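Local atomic coordinates of geranyltranstransferase (Methylococcus capsulatus, PDB entry 3TS7), a protein that probably catalyses the condensation of isopentenyl diphosphate with geranyl diphosphate to give (2E,6E)-farnesyl diphosphate, as a magnesium-dependent prenyltransferase. Residues Q226-E235 / N255-K266; P157-D167 / N182-L191. All coordinates share one frame; numbering follows the deposited sequence.

Contact 1 (Q226-E235 / N255-K266); sequences QIQDDILDEE and NYPALLGLSGAK
Ile227 lays its CG1 methylene over the centre of the Tyr256 ring in a CH-pi contact, 3.4 Å from the centroid and only 3° off the ring normal. A branched aliphatic chain suits the site because it offers a second branch: CG2, anti to the backbone N, lies 3.3 Å from Ala265 O. At the rim of the same ring, close to its plane, stands Asp230 OD2. This oxygen accepts a nearly straight hydrogen bond (164°) from Tyr256 N at 3.1 Å, arriving on the anti side of the carboxylate. The donor begins helix 256-260, where no preceding turn supplies a carbonyl, so Asp230 gives the first turn an acceptor from a different helix. Asn255 is the N-cap, its OD1 receiving Ala258 N at 3.0 Å.

Asp230 belongs to the sequence DDILD in helix 208-237, the second aspartate-rich motif of the trans-prenyltransferases; in relatives this motif faces the magnesium-diphosphate site. Asp229 of the same motif pairs with Arg300. One turn on from Ile227, Ile231 is a knob in the hole formed by Pro257, Leu262, Ala265 and Lys266, with its CD1 3.6 Å from Lys266 N.

Packing is looser toward the solvent side. There Glu234 contributes methylenes rather than charge, CG lying 3.8 Å from Leu262 CD1 while Glu234 and Pro257 slide past each other in opposite directions, CB against the Pro257 ring. Beyond it Glu235 and the exposed Lys266, approaching from opposite directions on extended chains, form one salt bridge, OE1 to NZ at 3.3 Å.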
loop_
_atom_site.group_PDB
_atom_site.type_symbol
_atom_site.label_atom_id
_atom_site.label_comp_id
_atom_site.label_asym_id
_atom_site.label_seq_id
_atom_site.Cartn_x
_atom_site.Cartn_y
_atom_site.Cartn_z
ATOM N N GLN B 226 -22.378 -10.956 -2.774
ATOM C CA GLN B 226 -22.118 -10.747 -4.189
ATOM C C GLN B 226 -22.994 -11.635 -5.081
ATOM O O GLN B 226 -23.398 -11.202 -6.150
ATOM C CB GLN B 226 -20.646 -10.897 -4.486
ATOM C CG GLN B 226 -19.855 -9.732 -3.941
ATOM C CD GLN B 226 -18.415 -9.840 -4.286
ATOM O OE1 GLN B 226 -17.758 -10.828 -3.963
ATOM N NE2 GLN B 226 -17.903 -8.830 -4.961
ATOM N N ILE B 227 -23.314 -12.844 -4.616
ATOM C CA ILE B 227 -24.314 -13.676 -5.291
ATOM C C ILE B 227 -25.628 -12.887 -5.327
ATOM O O ILE B 227 -26.249 -12.750 -6.383
ATOM C CB ILE B 227 -24.530 -15.047 -4.612
ATOM C CG1 ILE B 227 -23.261 -15.895 -4.677
ATOM C CG2 ILE B 227 -25.689 -15.807 -5.307
ATOM C CD1 ILE B 227 -23.280 -17.129 -3.761
ATOM N N GLN B 228 -26.014 -12.318 -4.184
ATOM C CA GLN B 228 -27.221 -11.486 -4.107
ATOM C C GLN B 228 -27.191 -10.201 -4.959
ATOM O O GLN B 228 -28.223 -9.807 -5.521
ATOM C CB GLN B 228 -27.623 -11.208 -2.646
ATOM C CG GLN B 228 -28.993 -10.534 -2.462
ATOM C CD GLN B 228 -30.174 -11.423 -2.830
ATOM O OE1 GLN B 228 -30.083 -12.648 -2.797
ATOM N NE2 GLN B 228 -31.296 -10.800 -3.176
ATOM N N ASP B 229 -26.024 -9.562 -5.060
ATOM C CA ASP B 229 -25.831 -8.463 -6.015
ATOM C C ASP B 229 -26.203 -8.887 -7.434
ATOM O O ASP B 229 -26.895 -8.155 -8.139
ATOM C CB ASP B 229 -24.383 -7.956 -6.011
ATOM C CG ASP B 229 -24.093 -6.981 -4.870
ATOM O OD1 ASP B 229 -22.898 -6.683 -4.636
ATOM O OD2 ASP B 229 -25.049 -6.518 -4.210
ATOM N N ASP B 230 -25.735 -10.063 -7.843
ATOM C CA ASP B 230 -26.037 -10.591 -9.174
ATOM C C ASP B 230 -27.524 -10.882 -9.359
ATOM O O ASP B 230 -28.079 -10.561 -10.407
ATOM C CB ASP B 230 -25.208 -11.845 -9.460
ATOM C CG ASP B 230 -23.754 -11.524 -9.737
ATOM O OD1 ASP B 230 -23.399 -10.329 -9.679
ATOM O OD2 ASP B 230 -22.970 -12.457 -10.002
ATOM N N ILE B 231 -28.151 -11.458 -8.326
ATOM C CA ILE B 231 -29.573 -11.789 -8.337
ATOM C C ILE B 231 -30.435 -10.546 -8.543
ATOM O O ILE B 231 -31.357 -10.562 -9.365
ATOM C CB ILE B 231 -29.991 -12.583 -7.081
ATOM C CG1 ILE B 231 -29.355 -13.969 -7.124
ATOM C CG2 ILE B 231 -31.514 -12.712 -6.982
ATOM C CD1 ILE B 231 -29.355 -14.690 -5.802
ATOM N N LEU B 232 -30.104 -9.465 -7.839
ATOM C CA LEU B 232 -30.872 -8.222 -7.949
ATOM C C LEU B 232 -30.678 -7.555 -9.316
ATOM O O LEU B 232 -31.619 -6.992 -9.879
ATOM C CB LEU B 232 -30.562 -7.270 -6.784
ATOM C CG LEU B 232 -30.965 -7.781 -5.388
ATOM C CD1 LEU B 232 -30.219 -7.036 -4.279
ATOM C CD2 LEU B 232 -32.469 -7.737 -5.147
ATOM N N ASP B 233 -29.463 -7.663 -9.845
ATOM C CA ASP B 233 -29.134 -7.249 -11.209
ATOM C C ASP B 233 -29.920 -8.027 -12.271
ATOM O O ASP B 233 -30.479 -7.420 -13.189
ATOM C CB ASP B 233 -27.631 -7.421 -11.463
ATOM C CG ASP B 233 -26.828 -6.199 -11.082
ATOM O OD1 ASP B 233 -27.405 -5.229 -10.545
ATOM O OD2 ASP B 233 -25.608 -6.209 -11.332
ATOM N N GLU B 234 -29.945 -9.357 -12.140
ATOM C CA GLU B 234 -30.669 -10.242 -13.056
ATOM C C GLU B 234 -32.170 -9.965 -13.032
ATOM O O GLU B 234 -32.806 -9.881 -14.086
ATOM C CB GLU B 234 -30.382 -11.712 -12.728
ATOM C CG GLU B 234 -31.470 -12.722 -13.153
ATOM C CD GLU B 234 -31.445 -13.072 -14.628
ATOM O OE1 GLU B 234 -30.436 -12.782 -15.306
ATOM O OE2 GLU B 234 -32.441 -13.653 -15.110
ATOM N N GLU B 235 -32.719 -9.803 -11.830
ATOM C CA GLU B 235 -34.126 -9.453 -11.647
ATOM C C GLU B 235 -34.478 -8.069 -12.183
ATOM O O GLU B 235 -35.593 -7.864 -12.658
ATOM C CB GLU B 235 -34.523 -9.545 -10.172
ATOM C CG GLU B 235 -34.893 -10.946 -9.725
ATOM C CD GLU B 235 -34.777 -11.136 -8.224
ATOM O OE1 GLU B 235 -34.852 -12.296 -7.778
ATOM O OE2 GLU B 235 -34.606 -10.138 -7.489
ATOM N N ASN B 255 -21.470 -14.217 -14.173
ATOM C CA ASN B 255 -22.269 -13.966 -12.985
ATOM C C ASN B 255 -22.941 -15.254 -12.531
ATOM O O ASN B 255 -22.961 -16.258 -13.265
ATOM C CB ASN B 255 -23.294 -12.840 -13.210
ATOM C CG ASN B 255 -24.253 -13.131 -14.356
ATOM O OD1 ASN B 255 -25.350 -13.643 -14.146
ATOM N ND2 ASN B 255 -23.835 -12.817 -15.571
ATOM N N TYR B 256 -23.471 -15.224 -11.313
ATOM C CA TYR B 256 -24.045 -16.414 -10.703
ATOM C C TYR B 256 -25.352 -16.912 -11.354
ATOM O O TYR B 256 -25.476 -18.116 -11.582
ATOM C CB TYR B 256 -24.196 -16.235 -9.184
ATOM C CG TYR B 256 -22.887 -16.216 -8.419
ATOM C CD1 TYR B 256 -22.296 -17.409 -7.988
ATOM C CD2 TYR B 256 -22.239 -15.003 -8.125
ATOM C CE1 TYR B 256 -21.084 -17.405 -7.284
ATOM C CE2 TYR B 256 -21.016 -14.985 -7.411
ATOM C CZ TYR B 256 -20.459 -16.196 -6.989
ATOM O OH TYR B 256 -19.279 -16.217 -6.275
ATOM N N PRO B 257 -26.328 -16.010 -11.640
ATOM C CA PRO B 257 -27.528 -16.566 -12.287
ATOM C C PRO B 257 -27.303 -17.036 -13.730
ATOM O O PRO B 257 -27.979 -17.960 -14.162
ATOM C CB PRO B 257 -28.524 -15.400 -12.260
ATOM C CG PRO B 257 -27.994 -14.450 -11.221
ATOM C CD PRO B 257 -26.521 -14.584 -11.312
ATOM N N ALA B 258 -26.373 -16.421 -14.461
ATOM C CA ALA B 258 -26.036 -16.906 -15.815
ATOM C C ALA B 258 -25.456 -18.313 -15.758
ATOM O O ALA B 258 -25.809 -19.169 -16.558
ATOM C CB ALA B 258 -25.076 -15.962 -16.534
ATOM N N LEU B 259 -24.594 -18.549 -14.779
ATOM C CA LEU B 259 -23.961 -19.834 -14.585
ATOM C C LEU B 259 -24.887 -20.924 -14.015
ATOM O O LEU B 259 -24.793 -22.093 -14.403
ATOM C CB LEU B 259 -22.793 -19.631 -13.635
ATOM C CG LEU B 259 -21.807 -20.760 -13.455
ATOM C CD1 LEU B 259 -21.262 -21.105 -14.814
ATOM C CD2 LEU B 259 -20.711 -20.253 -12.536
ATOM N N LEU B 260 -25.761 -20.551 -13.085
ATOM C CA LEU B 260 -26.491 -21.562 -12.317
ATOM C C LEU B 260 -27.992 -21.548 -12.548
ATOM O O LEU B 260 -28.686 -22.442 -12.082
ATOM C CB LEU B 260 -26.214 -21.399 -10.816
ATOM C CG LEU B 260 -24.772 -21.469 -10.318
ATOM C CD1 LEU B 260 -24.652 -20.798 -8.954
ATOM C CD2 LEU B 260 -24.274 -22.905 -10.261
ATOM N N GLY B 261 -28.489 -20.536 -13.256
ATOM C CA GLY B 261 -29.919 -20.237 -13.239
ATOM C C GLY B 261 -30.229 -19.379 -12.026
ATOM O O GLY B 261 -29.477 -19.388 -11.038
ATOM N N LEU B 262 -31.329 -18.634 -12.102
ATOM C CA LEU B 262 -31.749 -17.756 -11.015
ATOM C C LEU B 262 -32.055 -18.522 -9.712
ATOM O O LEU B 262 -31.627 -18.097 -8.639
ATOM C CB LEU B 262 -32.931 -16.882 -11.448
ATOM C CG LEU B 262 -33.509 -15.853 -10.462
ATOM C CD1 LEU B 262 -32.521 -14.725 -10.141
ATOM C CD2 LEU B 262 -34.813 -15.280 -10.995
ATOM N N SER B 263 -32.755 -19.654 -9.815
ATOM C CA SER B 263 -33.066 -20.497 -8.648
ATOM C C SER B 263 -31.817 -21.133 -8.040
ATOM O O SER B 263 -31.698 -21.235 -6.818
ATOM C CB SER B 263 -34.053 -21.618 -9.011
ATOM O OG SER B 263 -34.560 -21.443 -10.317
ATOM N N GLY B 264 -30.900 -21.585 -8.891
ATOM C CA GLY B 264 -29.617 -22.105 -8.424
ATOM C C GLY B 264 -28.768 -21.046 -7.713
ATOM O O GLY B 264 -28.103 -21.347 -6.728
ATOM N N ALA B 265 -28.783 -19.819 -8.233
ATOM C CA ALA B 265 -28.098 -18.681 -7.611
ATOM C C ALA B 265 -28.736 -18.322 -6.269
ATOM O O ALA B 265 -28.039 -18.188 -5.265
ATOM C CB ALA B 265 -28.107 -17.481 -8.539
ATOM N N LYS B 266 -30.058 -18.210 -6.255
ATOM C CA LYS B 266 -30.825 -18.018 -5.011
ATOM C C LYS B 266 -30.536 -19.044 -3.945
ATOM O O LYS B 266 -30.329 -18.669 -2.796
ATOM C CB LYS B 266 -32.320 -17.970 -5.287
ATOM C CG LYS B 266 -32.762 -16.641 -5.825
ATOM C CD LYS B 266 -34.253 -16.600 -6.017
ATOM C CE LYS B 266 -34.634 -15.273 -6.614
ATOM N NZ LYS B 266 -36.032 -15.251 -7.115
#

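Contact 2 (P157-D167 / N182-L191); sequences PAGMVGGQAID and NMHIRKTGAL
The guanidinium group of Arg186 is met at its edge, in its own plane, by Asn182 OD1 and by a water that bridges to the 157-159 turn, while Ile166 CD1 approaches obliquely and touches Arg186 CD. NE donates to Asn182 OD1 at 2.9 Å. NH1 donates to the water, which gives its own hydrogens to Pro157 O and Gly159 O, so one arginine edge ties two main-chain carbonyls to the neighbouring helix. Shortening Arg186 to an alanine is likely to leave the water without its NH1 donor, and Asn182 OD1 without its NE partner. The ring of His184 has Met183 CE 3.9 Å above one face, toward the rim; the same methyl reaches across to Asp167 CG.

At the middle of the contact the backbones come very close. The segments 160-167 and 182-191 run at 146°, their axes 6.6 Å apart at closest approach, and the CA atoms of Gly163 and Lys187 are separated by 3.8 Å. Any CB on Gly163 would strike Lys187 N, so glycine is required. Within the all-helical isoprenoid synthase fold this close pair places Lys187 beside the first aspartate-rich motif, with a long, weak ion pair from Lys187 to Asp90 and a weak hydrogen bond from Gln164 to Asp96; in relatives the equivalent lysine faces the diphosphate. The Lys187 chain, with CG anti to the backbone N (chi1 173°), runs alongside Gln164. It is modelled in two conformers; in one of them NZ donates to Gln164 OE1 at 2.8 Å, from above the carbonyl plane, and this bond may not be permanent. Asp167 OD2 flanks the lysine at CE. On the far flank Ile166 CG2 presses tightly on Met183 CG at 3.5 Å, and Met34 of the second subunit packs against Ile166 and Arg186.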
loop_
_atom_site.group_PDB
_atom_site.type_symbol
_atom_site.label_atom_id
_atom_site.label_comp_id
_atom_site.label_asym_id
_atom_site.label_seq_id
_atom_site.Cartn_x
_atom_site.Cartn_y
_atom_site.Cartn_z
ATOM N N PRO B 157 -1.312 -9.167 -4.223
ATOM C CA PRO B 157 -1.578 -9.969 -5.425
ATOM C C PRO B 157 -2.333 -11.272 -5.143
ATOM O O PRO B 157 -2.989 -11.787 -6.034
ATOM C CB PRO B 157 -0.179 -10.277 -5.974
ATOM C CG PRO B 157 0.782 -9.976 -4.849
ATOM C CD PRO B 157 0.125 -8.903 -4.034
ATOM N N ALA B 158 -2.221 -11.812 -3.933
ATOM C CA ALA B 158 -2.947 -13.037 -3.602
ATOM C C ALA B 158 -4.341 -12.729 -3.043
ATOM O O ALA B 158 -5.187 -13.625 -2.936
ATOM C CB ALA B 158 -2.142 -13.928 -2.668
ATOM N N GLY B 159 -4.591 -11.454 -2.748
ATOM C CA GLY B 159 -5.896 -10.985 -2.338
ATOM C C GLY B 159 -6.544 -10.029 -3.315
ATOM O O GLY B 159 -6.663 -10.325 -4.512
ATOM N N MET B 160 -6.971 -8.884 -2.787
ATOM C CA MET B 160 -7.732 -7.853 -3.502
ATOM C C MET B 160 -7.220 -7.440 -4.898
ATOM O O MET B 160 -8.014 -7.386 -5.862
ATOM C CB MET B 160 -7.827 -6.609 -2.621
ATOM C CG MET B 160 -8.719 -5.502 -3.161
ATOM S SD MET B 160 -8.695 -4.098 -2.028
ATOM C CE MET B 160 -7.056 -3.447 -2.404
ATOM N N VAL B 161 -5.914 -7.149 -4.994
ATOM C CA VAL B 161 -5.312 -6.665 -6.256
ATOM C C VAL B 161 -5.334 -7.749 -7.336
ATOM O O VAL B 161 -5.782 -7.509 -8.449
ATOM C CB VAL B 161 -3.890 -6.079 -6.025
ATOM C CG1 VAL B 161 -3.060 -6.043 -7.312
ATOM C CG2 VAL B 161 -4.025 -4.680 -5.451
ATOM N N GLY B 162 -4.880 -8.942 -6.977
ATOM C CA GLY B 162 -4.940 -10.087 -7.869
ATOM C C GLY B 162 -6.357 -10.473 -8.258
ATOM O O GLY B 162 -6.591 -10.914 -9.376
ATOM N N GLY B 163 -7.310 -10.277 -7.350
ATOM C CA GLY B 163 -8.715 -10.533 -7.658
ATOM C C GLY B 163 -9.250 -9.584 -8.705
ATOM O O GLY B 163 -10.071 -9.967 -9.561
ATOM N N GLN B 164 -8.782 -8.340 -8.657
ATOM C CA GLN B 164 -9.160 -7.365 -9.666
ATOM C C GLN B 164 -8.537 -7.733 -11.024
ATOM O O GLN B 164 -9.212 -7.638 -12.052
ATOM C CB GLN B 164 -8.836 -5.924 -9.225
ATOM C CG GLN B 164 -9.017 -4.834 -10.303
ATOM C CD GLN B 164 -10.447 -4.616 -10.802
ATOM O OE1 GLN B 164 -11.369 -5.372 -10.495
ATOM N NE2 GLN B 164 -10.627 -3.560 -11.589
ATOM N N ALA B 165 -7.282 -8.200 -11.002
ATOM C CA ALA B 165 -6.604 -8.720 -12.201
ATOM C C ALA B 165 -7.349 -9.908 -12.819
ATOM O O ALA B 165 -7.507 -9.971 -14.038
ATOM C CB ALA B 165 -5.164 -9.107 -11.902
ATOM N N ILE B 166 -7.803 -10.841 -11.978
ATOM C CA ILE B 166 -8.587 -11.993 -12.449
ATOM C C ILE B 166 -9.924 -11.541 -13.060
ATOM O O ILE B 166 -10.331 -12.026 -14.121
ATOM C CB ILE B 166 -8.749 -13.053 -11.341
ATOM C CG1 ILE B 166 -7.374 -13.634 -10.994
ATOM C CG2 ILE B 166 -9.705 -14.192 -11.776
ATOM C CD1 ILE B 166 -7.371 -14.453 -9.729
ATOM N N ASP B 167 -10.569 -10.578 -12.410
ATOM C CA ASP B 167 -11.812 -9.973 -12.884
ATOM C C ASP B 167 -11.692 -9.304 -14.273
ATOM O O ASP B 167 -12.585 -9.446 -15.118
ATOM C CB ASP B 167 -12.303 -8.967 -11.845
ATOM C CG ASP B 167 -13.772 -8.626 -11.989
ATOM O OD1 ASP B 167 -14.457 -9.171 -12.877
ATOM O OD2 ASP B 167 -14.250 -7.802 -11.193
ATOM N N ASN B 182 -13.644 -18.197 -6.720
ATOM C CA ASN B 182 -12.235 -17.870 -6.429
ATOM C C ASN B 182 -11.867 -16.409 -6.672
ATOM O O ASN B 182 -11.131 -15.789 -5.894
ATOM C CB ASN B 182 -11.284 -18.769 -7.230
ATOM C CG ASN B 182 -9.830 -18.286 -7.170
ATOM O OD1 ASN B 182 -9.138 -18.512 -6.183
ATOM N ND2 ASN B 182 -9.371 -17.631 -8.229
ATOM N N MET B 183 -12.368 -15.891 -7.780
ATOM C CA MET B 183 -12.230 -14.514 -8.139
ATOM C C MET B 183 -12.856 -13.591 -7.090
ATOM O O MET B 183 -12.229 -12.610 -6.665
ATOM C CB MET B 183 -12.941 -14.309 -9.461
ATOM C CG MET B 183 -12.586 -13.061 -10.154
ATOM S SD MET B 183 -14.082 -12.235 -10.583
ATOM C CE MET B 183 -14.057 -11.076 -9.270
ATOM N N HIS B 184 -14.088 -13.896 -6.686
ATOM C CA HIS B 184 -14.782 -13.082 -5.685
ATOM C C HIS B 184 -14.157 -13.153 -4.288
ATOM O O HIS B 184 -14.114 -12.139 -3.582
ATOM C CB HIS B 184 -16.269 -13.439 -5.612
ATOM C CG HIS B 184 -17.093 -12.836 -6.701
ATOM N ND1 HIS B 184 -17.160 -11.474 -6.918
ATOM C CD2 HIS B 184 -17.909 -13.405 -7.624
ATOM C CE1 HIS B 184 -17.971 -11.227 -7.931
ATOM N NE2 HIS B 184 -18.441 -12.381 -8.375
ATOM N N ILE B 185 -13.673 -14.342 -3.927
ATOM C CA ILE B 185 -12.954 -14.617 -2.671
ATOM C C ILE B 185 -11.685 -13.756 -2.593
ATOM O O ILE B 185 -11.388 -13.163 -1.548
ATOM C CB ILE B 185 -12.637 -16.128 -2.534
ATOM C CG1 ILE B 185 -13.901 -16.907 -2.143
ATOM C CG2 ILE B 185 -11.576 -16.432 -1.461
ATOM C CD1 ILE B 185 -13.840 -18.425 -2.468
ATOM N N ARG B 186 -10.975 -13.642 -3.715
ATOM C CA ARG B 186 -9.769 -12.829 -3.745
ATOM C C ARG B 186 -10.076 -11.331 -3.803
ATOM O O ARG B 186 -9.567 -10.565 -2.954
ATOM C CB ARG B 186 -8.835 -13.263 -4.883
ATOM C CG ARG B 186 -8.198 -14.627 -4.704
ATOM C CD ARG B 186 -7.820 -15.162 -6.092
ATOM N NE ARG B 186 -7.091 -16.425 -6.054
ATOM C CZ ARG B 186 -5.764 -16.531 -6.066
ATOM N NH1 ARG B 186 -4.990 -15.438 -6.109
ATOM N NH2 ARG B 186 -5.209 -17.737 -6.033
ATOM N N LYS B 187 -10.924 -10.931 -4.757
ATOM C CA LYS B 187 -11.232 -9.515 -5.018
ATOM C C LYS B 187 -11.906 -8.791 -3.850
ATOM O O LYS B 187 -11.623 -7.618 -3.595
ATOM C CB LYS B 187 -12.089 -9.357 -6.288
ATOM C CG LYS B 187 -12.619 -7.924 -6.550
ATOM C CD LYS B 187 -12.893 -7.644 -8.022
ATOM C CE LYS B 187 -13.726 -6.373 -8.204
ATOM N NZ LYS B 187 -12.911 -5.122 -8.192
ATOM N N THR B 188 -12.814 -9.487 -3.175
ATOM C CA THR B 188 -13.708 -8.876 -2.195
ATOM C C THR B 188 -13.592 -9.597 -0.860
ATOM O O THR B 188 -13.582 -8.977 0.209
ATOM C CB THR B 188 -15.175 -8.925 -2.721
ATOM O OG1 THR B 188 -15.243 -8.260 -3.993
ATOM C CG2 THR B 188 -16.150 -8.257 -1.769
ATOM N N GLY B 189 -13.495 -10.919 -0.939
ATOM C CA GLY B 189 -13.523 -11.753 0.250
ATOM C C GLY B 189 -12.354 -11.553 1.190
ATOM O O GLY B 189 -12.553 -11.497 2.401
ATOM N N ALA B 190 -11.140 -11.425 0.646
ATOM C CA ALA B 190 -9.940 -11.357 1.483
ATOM C C ALA B 190 -9.993 -10.147 2.423
ATOM O O ALA B 190 -9.679 -10.283 3.606
ATOM C CB ALA B 190 -8.648 -11.368 0.630
ATOM N N LEU B 191 -10.441 -8.994 1.921
ATOM C CA LEU B 191 -10.461 -7.778 2.746
ATOM C C LEU B 191 -11.588 -7.814 3.786
ATOM O O LEU B 191 -11.458 -7.234 4.864
ATOM C CB LEU B 191 -10.557 -6.499 1.898
ATOM C CG LEU B 191 -10.265 -5.164 2.605
ATOM C CD1 LEU B 191 -8.858 -5.157 3.206
ATOM C CD2 LEU B 191 -10.494 -3.958 1.692
HETATM O O HOH W 1 -5.446 -12.728 -5.929
#

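Following the chain from its N terminus, contact 2 comes first: the segment 157-167 is joined to 182-191 through fourteen intervening residues, folding helix 160-168 back against helix 177-201. After a short connection the chain enters helix 208-237, whose C-terminal part opens contact 1; nineteen residues later, after a connection largely missing from the model, 255-266 closes it. The two contacts are therefore in series, neither nested nor crossed. Their centres lie 20 Å apart, yet they meet where helix 177-201 borders helix 208-237, through a weak hydrogen bond between Gln226 and Thr188, and helix 256-260, through packing of Tyr256 on His184.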